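Local coordinates for protein predicted sugar phosphatases of the HAD superfamily (Cytophaga hutchinsonii, PDB 2HX1) that probably hydrolyses phosphate esters of sugars, as a magnesium-binding phosphatase of the haloacid dehalogenase (HAD) superfamily, at residues A[30-35]-A[279-284]; A[97-102]-A[131-136]; A[160-165]-A[196-201]. All blocks are in the same frame, centred on the assembly; numbering follows the deposited sequence.

Interaction 1: A[30-35]-A[279-284]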
loop_
_atom_site.group_PDB
_atom_site.type_symbol
_atom_site.label_atom_id
_atom_site.label_comp_id
_atom_site.label_asym_id
_atom_site.label_seq_id
_atom_site.Cartn_x
_atom_site.Cartn_y
_atom_site.Cartn_z
ATOM N N GLY A 30 24.003 19.449 -14.684
ATOM C CA GLY A 30 25.422 19.224 -14.440
ATOM C C GLY A 30 25.880 19.409 -13.002
ATOM O O GLY A 30 25.090 19.377 -12.070
ATOM N N LEU A 31 27.182 19.588 -12.835
ATOM C CA LEU A 31 27.805 19.757 -11.517
ATOM C C LEU A 31 27.241 20.950 -10.773
ATOM O O LEU A 31 26.954 21.983 -11.396
ATOM C CB LEU A 31 29.324 19.977 -11.677
ATOM C CG LEU A 31 30.162 18.880 -12.314
ATOM C CD1 LEU A 31 31.630 19.322 -12.475
ATOM C CD2 LEU A 31 30.031 17.606 -11.491
ATOM N N LEU A 32 27.086 20.820 -9.453
ATOM C CA LEU A 32 26.733 21.964 -8.611
ATOM C C LEU A 32 27.864 22.973 -8.677
ATOM O O LEU A 32 29.026 22.605 -8.533
ATOM C CB LEU A 32 26.520 21.556 -7.150
ATOM C CG LEU A 32 25.062 21.429 -6.696
ATOM C CD1 LEU A 32 24.244 20.535 -7.622
ATOM C CD2 LEU A 32 25.040 20.940 -5.262
ATOM N N PRO A 33 27.550 24.246 -8.942
ATOM C CA PRO A 33 28.691 25.171 -9.131
ATOM C C PRO A 33 29.582 25.236 -7.903
ATOM O O PRO A 33 29.083 25.390 -6.804
ATOM C CB PRO A 33 28.027 26.509 -9.385
ATOM C CG PRO A 33 26.638 26.156 -9.869
ATOM C CD PRO A 33 26.254 24.922 -9.103
ATOM N N GLY A 34 30.879 25.073 -8.095
ATOM C CA GLY A 34 31.849 25.135 -7.001
ATOM C C GLY A 34 32.246 23.797 -6.395
ATOM O O GLY A 34 33.215 23.720 -5.633
ATOM N N ILE A 35 31.540 22.722 -6.746
ATOM C CA ILE A 35 31.785 21.441 -6.102
ATOM C C ILE A 35 33.219 20.989 -6.278
ATOM O O ILE A 35 33.739 20.244 -5.452
ATOM C CB ILE A 35 30.809 20.323 -6.594
ATOM C CG1 ILE A 35 30.778 19.153 -5.591
ATOM C CG2 ILE A 35 31.198 19.848 -8.002
ATOM C CD1 ILE A 35 30.157 19.499 -4.288
ATOM N N SER A 279 24.629 22.758 1.553
ATOM C CA SER A 279 25.148 21.967 0.457
ATOM C C SER A 279 26.517 21.377 0.788
ATOM O O SER A 279 27.131 21.715 1.801
ATOM C CB SER A 279 25.276 22.829 -0.814
ATOM O OG SER A 279 26.589 23.336 -0.957
ATOM N N ALA A 280 26.985 20.509 -0.101
ATOM C CA ALA A 280 28.298 19.896 0.008
ATOM C C ALA A 280 29.390 20.739 -0.628
ATOM O O ALA A 280 30.567 20.349 -0.604
ATOM C CB ALA A 280 28.292 18.480 -0.628
ATOM N N VAL A 281 29.017 21.877 -1.202
ATOM C CA VAL A 281 29.996 22.799 -1.803
ATOM C C VAL A 281 30.727 23.622 -0.719
ATOM O O VAL A 281 30.103 24.296 0.088
ATOM C CB VAL A 281 29.331 23.768 -2.810
ATOM C CG1 VAL A 281 30.402 24.631 -3.485
ATOM C CG2 VAL A 281 28.509 22.987 -3.847
ATOM N N ILE A 282 32.047 23.534 -0.726
ATOM C CA ILE A 282 32.937 24.255 0.194
ATOM C C ILE A 282 33.485 25.518 -0.478
ATOM O O ILE A 282 33.912 25.485 -1.633
ATOM C CB ILE A 282 34.094 23.323 0.620
ATOM C CG1 ILE A 282 33.585 22.393 1.725
ATOM C CG2 ILE A 282 35.338 24.084 1.059
ATOM C CD1 ILE A 282 34.578 21.369 2.176
ATOM N N GLU A 283 33.477 26.630 0.248
ATOM C CA GLU A 283 33.974 27.908 -0.295
ATOM C C GLU A 283 35.493 28.181 -0.119
ATOM O O GLU A 283 36.200 27.466 0.616
ATOM C CB GLU A 283 33.144 29.040 0.277
ATOM C CG GLU A 283 31.742 29.020 -0.268
ATOM C CD GLU A 283 30.933 30.202 0.182
ATOM O OE1 GLU A 283 29.719 30.205 -0.092
ATOM N N LEU A 284 35.963 29.234 -0.803
ATOM C CA LEU A 284 37.394 29.510 -1.024
ATOM C C LEU A 284 38.030 28.367 -1.833
ATOM O O LEU A 284 38.146 28.439 -3.071
ATOM C CB LEU A 284 38.162 29.772 0.291
#
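Val281 lies against the turn formed by Leu32 to Ile35, and its two methyls do most of the work. CG1 reaches over the backbone of the turn, 3.5 Å from Gly34 C, while CG2 meets Ile35 CD1 at 3.9 Å and Leu32 CB at 4.1 Å. The first torsion of Val281 (chi1 -176°) sets CG1 opposite its own backbone N and thereby sends the two methyls to different parts of the turn. The side chains of Ile35 and Val281 meet at about a right angle, and Ile35 CD1 also comes to 3.8 Å from Ala280 O.

The turn is type II, closed by Ile35 N bonding to Leu32 O at 3.1 Å. Gly34 holds its third position with a phi of 96°, which suits glycine, and a beta carbon there would run into Val281 CG1. Proline fits the second position because its ring already fixes the phi required. Within the tail, Ser279 OG accepts from Val281 N at 2.8 Å in an ST turn, and Thr38 OG1 bonds both Ala280 O and Ile282 N. The contact thus joins the C-terminal tail, after edge strand 275-277 of the six-stranded parallel sheet, to the turn between strand 30-31 and helix 35-44 in the HAD core.

Packing is close around Gly34, Ile35 and Val281 and slackens outward. Pro33 lies at the exposed margin, offering Val281 mainly its carbonyl oxygen. Ile282 turns instead to Phe7 and Lys8 of helix 7-10.

No hydrogen bond joins the two segments directly. The tail is therefore held to the turn by apolar contact and shape, while Val281 N, Ala280 O and Ile282 N find partners in Ser279 and Thr38; the fit rests on the bare glycine and on branched apolar side chains rather than on charge.

Interaction 2: A[97-102]-A[131-136]; sequences GGIVAY and GEVNAL
Ile99 joins Val133 in a parallel pairing that places their side chains on the same face of the sheet, with Ile99 CB 4.1 Å from Val133 CG2. Both the N-H and the C=O of Ile99 bond to this one strand: its N donates to Glu132 O at an almost straight 174°, and its O accepts from Asn134 N at 2.8 Å. The next bond skips ahead, since Ala101 N goes to Ala135 O. Asn134 and Ala135 thus together face Val100, a beta bulge in which Asn134 takes a nearly helical psi.

At this bulge the first torsion of Asn134 (chi1 -63°) sets CG beside the backbone N and so helps turn the amide back to Gly97. Its CB passes 3.9 Å from Gly97 O, its CG stands at 3.7 Å from the same oxygen, and ND2 closes on it at 2.7 Å in a hydrogen bond. Gly97 O lies close to the amide plane, although the nitrogen approaches from above the carbonyl plane. The amide's other branch, OD1, packs near Arg160, whose NH2 bonds Val133 O. Glycine suits Gly98, whose phi is positive and where a beta carbon would strike both Asn134 ND2 and Glu132 O.

The two strands are neighbours in the five-stranded parallel sheet of the domain that, as in NagD-like HAD phosphatases, probably forms the cap over the catalytic core.

Ala101 and Leu136 lie on the face with Ile99, where helix 146-159 packs through Thr153, Leu156 and Leu157. Ala101 is small enough for Val133 CG1 to approach its CB to 3.9 Å, while Leu136 CD1 lies 3.5 Å from Ala101 O.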
loop_
_atom_site.group_PDB
_atom_site.type_symbol
_atom_site.label_atom_id
_atom_site.label_comp_id
_atom_site.label_asym_id
_atom_site.label_seq_id
_atom_site.Cartn_x
_atom_site.Cartn_y
_atom_site.Cartn_z
ATOM N N GLY A 97 23.906 -19.583 -16.362
ATOM C CA GLY A 97 23.841 -19.539 -17.812
ATOM C C GLY A 97 22.506 -19.007 -18.314
ATOM O O GLY A 97 21.776 -18.335 -17.574
ATOM N N GLY A 98 22.208 -19.314 -19.572
ATOM C CA GLY A 98 20.999 -18.866 -20.249
ATOM C C GLY A 98 21.035 -17.386 -20.564
ATOM O O GLY A 98 22.108 -16.824 -20.757
ATOM N N ILE A 99 19.857 -16.768 -20.615
ATOM C CA ILE A 99 19.717 -15.355 -20.990
ATOM C C ILE A 99 19.331 -14.487 -19.747
ATOM O O ILE A 99 18.523 -14.901 -18.918
ATOM C CB ILE A 99 18.616 -15.202 -22.044
ATOM C CG1 ILE A 99 18.867 -16.125 -23.243
ATOM C CG2 ILE A 99 18.471 -13.736 -22.506
ATOM C CD1 ILE A 99 17.591 -16.321 -24.090
ATOM N N VAL A 100 19.937 -13.314 -19.612
ATOM C CA VAL A 100 19.460 -12.283 -18.659
ATOM C C VAL A 100 18.740 -11.232 -19.495
ATOM O O VAL A 100 19.330 -10.651 -20.404
ATOM C CB VAL A 100 20.637 -11.689 -17.813
ATOM C CG1 VAL A 100 20.209 -10.475 -17.003
ATOM C CG2 VAL A 100 21.199 -12.758 -16.864
ATOM N N ALA A 101 17.433 -11.073 -19.269
ATOM C CA ALA A 101 16.631 -10.082 -19.992
ATOM C C ALA A 101 16.793 -8.709 -19.316
ATOM O O ALA A 101 16.977 -8.617 -18.100
ATOM C CB ALA A 101 15.166 -10.529 -20.056
ATOM N N TYR A 102 16.794 -7.641 -20.093
ATOM C CA TYR A 102 16.930 -6.332 -19.493
ATOM C C TYR A 102 16.007 -5.295 -20.091
ATOM O O TYR A 102 15.632 -5.367 -21.247
ATOM C CB TYR A 102 18.382 -5.839 -19.555
ATOM C CG TYR A 102 18.907 -5.476 -20.943
ATOM C CD1 TYR A 102 18.736 -4.200 -21.453
ATOM C CD2 TYR A 102 19.608 -6.414 -21.716
ATOM C CE1 TYR A 102 19.239 -3.855 -22.709
ATOM C CE2 TYR A 102 20.106 -6.089 -22.946
ATOM C CZ TYR A 102 19.922 -4.808 -23.445
ATOM O OH TYR A 102 20.412 -4.490 -24.673
ATOM N N GLY A 131 12.308 -19.856 -22.518
ATOM C CA GLY A 131 12.651 -20.953 -21.603
ATOM C C GLY A 131 14.081 -20.902 -21.113
ATOM O O GLY A 131 14.473 -21.638 -20.190
ATOM N N GLU A 132 14.866 -20.038 -21.741
ATOM C CA GLU A 132 16.249 -19.864 -21.373
ATOM C C GLU A 132 16.476 -18.595 -20.557
ATOM O O GLU A 132 17.595 -18.352 -20.125
ATOM C CB GLU A 132 17.090 -19.837 -22.647
ATOM C CG GLU A 132 17.473 -21.222 -23.137
ATOM C CD GLU A 132 18.669 -21.787 -22.358
ATOM O OE1 GLU A 132 19.828 -21.316 -22.585
ATOM O OE2 GLU A 132 18.431 -22.703 -21.527
ATOM N N VAL A 133 15.436 -17.787 -20.338
ATOM C CA VAL A 133 15.611 -16.542 -19.599
ATOM C C VAL A 133 15.622 -16.863 -18.118
ATOM O O VAL A 133 14.623 -17.302 -17.567
ATOM C CB VAL A 133 14.523 -15.497 -19.883
ATOM C CG1 VAL A 133 14.701 -14.276 -18.968
ATOM C CG2 VAL A 133 14.538 -15.054 -21.317
ATOM N N ASN A 134 16.750 -16.572 -17.464
ATOM C CA ASN A 134 16.969 -16.976 -16.070
ATOM C C ASN A 134 16.996 -15.806 -15.106
ATOM O O ASN A 134 17.067 -15.996 -13.892
ATOM C CB ASN A 134 18.272 -17.768 -15.990
ATOM C CG ASN A 134 18.214 -19.054 -16.790
ATOM O OD1 ASN A 134 17.144 -19.611 -17.022
ATOM N ND2 ASN A 134 19.358 -19.509 -17.240
ATOM N N ALA A 135 16.922 -14.588 -15.639
ATOM C CA ALA A 135 16.799 -13.398 -14.792
ATOM C C ALA A 135 16.340 -12.210 -15.624
ATOM O O ALA A 135 16.490 -12.178 -16.860
ATOM C CB ALA A 135 18.148 -13.060 -14.048
ATOM N N LEU A 136 15.795 -11.226 -14.933
ATOM C CA LEU A 136 15.419 -9.956 -15.537
ATOM C C LEU A 136 16.111 -8.848 -14.762
ATOM O O LEU A 136 16.001 -8.810 -13.538
ATOM C CB LEU A 136 13.902 -9.763 -15.449
ATOM C CG LEU A 136 13.371 -8.360 -15.749
ATOM C CD1 LEU A 136 13.601 -8.042 -17.239
ATOM C CD2 LEU A 136 11.897 -8.251 -15.358
#

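Interaction 3: A[160-165]-A[196-201]; sequences RTIPAI and GRRFIR. With EDO (1,2-ethanediol), chain M.
Ile165 and Ile200 pair in parallel register, their CA atoms 4.8 Å apart, and Ile200 N donates to Ala164 O at 2.7 Å. Just before this bond the strands part, and a water fills in, accepting from Ala164 N and donating to Arg198 O.

Arg198 bridges the opening. Its chain bends at chi2 (75°), bringing the guanidinium end-on to Ile162 O, which lies in its plane and accepts from NH1 at 2.9 Å and NH2 at 3.1 Å. Replaced by an alanine, Arg198 would probably leave Ile162 O without these two donors and a gap beside Leu157 of helix 146-159. Ala164 is small enough to put CB over one face of the Phe199 ring, 3.8 Å from its centroid, a CH-pi contact. Pro163 CB touches Ile200 CD1 at 3.6 Å.

An ethanediol, probably from the crystallisation liquor, bonds through O1 to Phe199 O and is also bonded to Thr269 O of the second subunit, whose Lys244 bonds Arg201 O. After 164-167 the chain runs through two short strands and helix 184-195 before returning as parallel strand 199-202, outermost in this chain's five-stranded sheet, consistent with the alpha/beta cap of NagD-like HAD phosphatases.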
loop_
_atom_site.group_PDB
_atom_site.type_symbol
_atom_site.label_atom_id
_atom_site.label_comp_id
_atom_site.label_asym_id
_atom_site.label_seq_id
_atom_site.Cartn_x
_atom_site.Cartn_y
_atom_site.Cartn_z
ATOM N N ARG A 160 7.858 -16.923 -16.004
ATOM C CA ARG A 160 9.174 -17.442 -15.611
ATOM C C ARG A 160 9.437 -17.201 -14.125
ATOM O O ARG A 160 9.288 -16.088 -13.617
ATOM C CB ARG A 160 10.291 -16.834 -16.467
ATOM C CG ARG A 160 10.232 -17.272 -17.939
ATOM C CD ARG A 160 10.656 -18.725 -18.132
ATOM N NE ARG A 160 12.076 -18.903 -17.837
ATOM C CZ ARG A 160 12.623 -20.038 -17.413
ATOM N NH1 ARG A 160 11.876 -21.115 -17.247
ATOM N NH2 ARG A 160 13.914 -20.113 -17.147
ATOM N N THR A 161 9.840 -18.247 -13.427
ATOM C CA THR A 161 10.110 -18.138 -12.010
ATOM C C THR A 161 11.576 -17.743 -11.870
ATOM O O THR A 161 12.444 -18.581 -11.754
ATOM C CB THR A 161 9.737 -19.448 -11.307
ATOM O OG1 THR A 161 8.348 -19.672 -11.536
ATOM C CG2 THR A 161 9.988 -19.390 -9.770
ATOM N N ILE A 162 11.835 -16.438 -11.959
ATOM C CA ILE A 162 13.202 -15.914 -12.057
ATOM C C ILE A 162 13.331 -14.648 -11.186
ATOM O O ILE A 162 12.344 -13.965 -10.940
ATOM C CB ILE A 162 13.592 -15.567 -13.550
ATOM C CG1 ILE A 162 12.686 -14.449 -14.083
ATOM C CG2 ILE A 162 13.585 -16.815 -14.418
ATOM C CD1 ILE A 162 12.797 -14.133 -15.546
ATOM N N PRO A 163 14.552 -14.317 -10.741
ATOM C CA PRO A 163 14.714 -13.050 -10.031
ATOM C C PRO A 163 14.524 -11.825 -10.939
ATOM O O PRO A 163 15.001 -11.801 -12.075
ATOM C CB PRO A 163 16.153 -13.126 -9.511
ATOM C CG PRO A 163 16.845 -13.990 -10.458
ATOM C CD PRO A 163 15.829 -15.041 -10.850
ATOM N N ALA A 164 13.786 -10.840 -10.448
ATOM C CA ALA A 164 13.679 -9.538 -11.081
ATOM C C ALA A 164 14.454 -8.554 -10.204
ATOM O O ALA A 164 14.159 -8.427 -9.002
ATOM C CB ALA A 164 12.217 -9.112 -11.225
ATOM N N ILE A 165 15.461 -7.902 -10.795
ATOM C CA ILE A 165 16.432 -7.048 -10.068
ATOM C C ILE A 165 16.378 -5.587 -10.585
ATOM O O ILE A 165 16.326 -5.329 -11.802
ATOM C CB ILE A 165 17.884 -7.608 -10.253
ATOM C CG1 ILE A 165 17.999 -9.039 -9.747
ATOM C CG2 ILE A 165 18.964 -6.784 -9.505
ATOM C CD1 ILE A 165 19.235 -9.725 -10.252
ATOM N N GLY A 196 2.249 -6.949 -7.818
ATOM C CA GLY A 196 2.694 -7.083 -6.415
ATOM C C GLY A 196 4.204 -6.882 -6.271
ATOM O O GLY A 196 4.926 -6.702 -7.248
ATOM N N ARG A 197 4.697 -6.872 -5.043
ATOM C CA ARG A 197 6.141 -6.769 -4.795
ATOM C C ARG A 197 6.846 -7.972 -5.390
ATOM O O ARG A 197 6.382 -9.111 -5.277
ATOM C CB ARG A 197 6.426 -6.716 -3.296
ATOM C CG ARG A 197 7.910 -6.715 -2.928
ATOM C CD ARG A 197 8.145 -6.085 -1.558
ATOM N NE ARG A 197 7.507 -6.849 -0.483
ATOM C CZ ARG A 197 8.117 -7.742 0.298
ATOM N NH1 ARG A 197 9.415 -8.005 0.144
ATOM N NH2 ARG A 197 7.424 -8.376 1.249
ATOM N N ARG A 198 7.986 -7.733 -6.007
ATOM C CA ARG A 198 8.533 -8.734 -6.907
ATOM C C ARG A 198 9.998 -8.476 -7.280
ATOM O O ARG A 198 10.660 -9.398 -7.767
ATOM C CB ARG A 198 7.644 -8.813 -8.174
ATOM C CG ARG A 198 8.105 -9.824 -9.276
ATOM C CD ARG A 198 7.812 -11.243 -8.884
ATOM N NE ARG A 198 8.033 -12.206 -9.966
ATOM C CZ ARG A 198 9.219 -12.688 -10.310
ATOM N NH1 ARG A 198 10.305 -12.276 -9.696
ATOM N NH2 ARG A 198 9.313 -13.577 -11.296
ATOM N N PHE A 199 10.489 -7.239 -7.076
ATOM C CA PHE A 199 11.876 -6.895 -7.380
ATOM C C PHE A 199 12.767 -7.006 -6.165
ATOM O O PHE A 199 12.402 -6.596 -5.064
ATOM C CB PHE A 199 12.005 -5.510 -8.011
ATOM C CG PHE A 199 11.576 -5.483 -9.433
ATOM C CD1 PHE A 199 10.225 -5.483 -9.759
ATOM C CD2 PHE A 199 12.498 -5.510 -10.442
ATOM C CE1 PHE A 199 9.808 -5.497 -11.082
ATOM C CE2 PHE A 199 12.097 -5.546 -11.787
ATOM C CZ PHE A 199 10.761 -5.531 -12.106
ATOM N N ILE A 200 13.901 -7.655 -6.386
ATOM C CA ILE A 200 15.058 -7.545 -5.506
ATOM C C ILE A 200 15.671 -6.191 -5.801
ATOM O O ILE A 200 16.045 -5.896 -6.952
ATOM C CB ILE A 200 16.134 -8.614 -5.796
ATOM C CG1 ILE A 200 15.581 -10.047 -5.604
ATOM C CG2 ILE A 200 17.333 -8.391 -4.848
ATOM C CD1 ILE A 200 16.116 -11.087 -6.586
ATOM N N ARG A 201 15.751 -5.361 -4.774
ATOM C CA ARG A 201 16.300 -4.022 -4.905
ATOM C C ARG A 201 17.672 -3.909 -4.231
ATOM O O ARG A 201 17.814 -4.258 -3.081
ATOM C CB ARG A 201 15.323 -3.039 -4.269
ATOM C CG ARG A 201 14.093 -2.771 -5.178
ATOM C CD ARG A 201 13.011 -2.013 -4.471
ATOM N NE ARG A 201 11.881 -1.768 -5.372
ATOM C CZ ARG A 201 11.686 -0.660 -6.088
ATOM N NH1 ARG A 201 12.545 0.359 -6.037
ATOM N NH2 ARG A 201 10.609 -0.564 -6.869
HETATM C C1 EDO M . 11.204 -9.285 -2.823
HETATM O O1 EDO M . 11.692 -7.936 -2.851
HETATM C C2 EDO M . 11.426 -9.943 -4.180
HETATM O O2 EDO M . 10.238 -10.633 -4.571
HETATM O O HOH W 1 12.531 -11.392 -7.818
#

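In the fold
Interactions 2 and 3 belong to one parallel sheet: strands 133-138 and 164-167 are neighbours, so the two contacts, with centres about 13 Å apart, follow one another across it. They are stitched together by Leu136 O with Ile165 N and by Val133 O with Arg160 NH2, each at 2.9 Å and probably hydrogen-bonded. Interaction 1 lies in the other domain, its centre about 43 Å from that of interaction 2 and 38 Å from that of interaction 3. It is the one near the metal: the side chain of Leu32 is about 10 Å from the magnesium ion bound at Asp20, Phe22 and Asp233, consistent with a catalytic core separate from its cap.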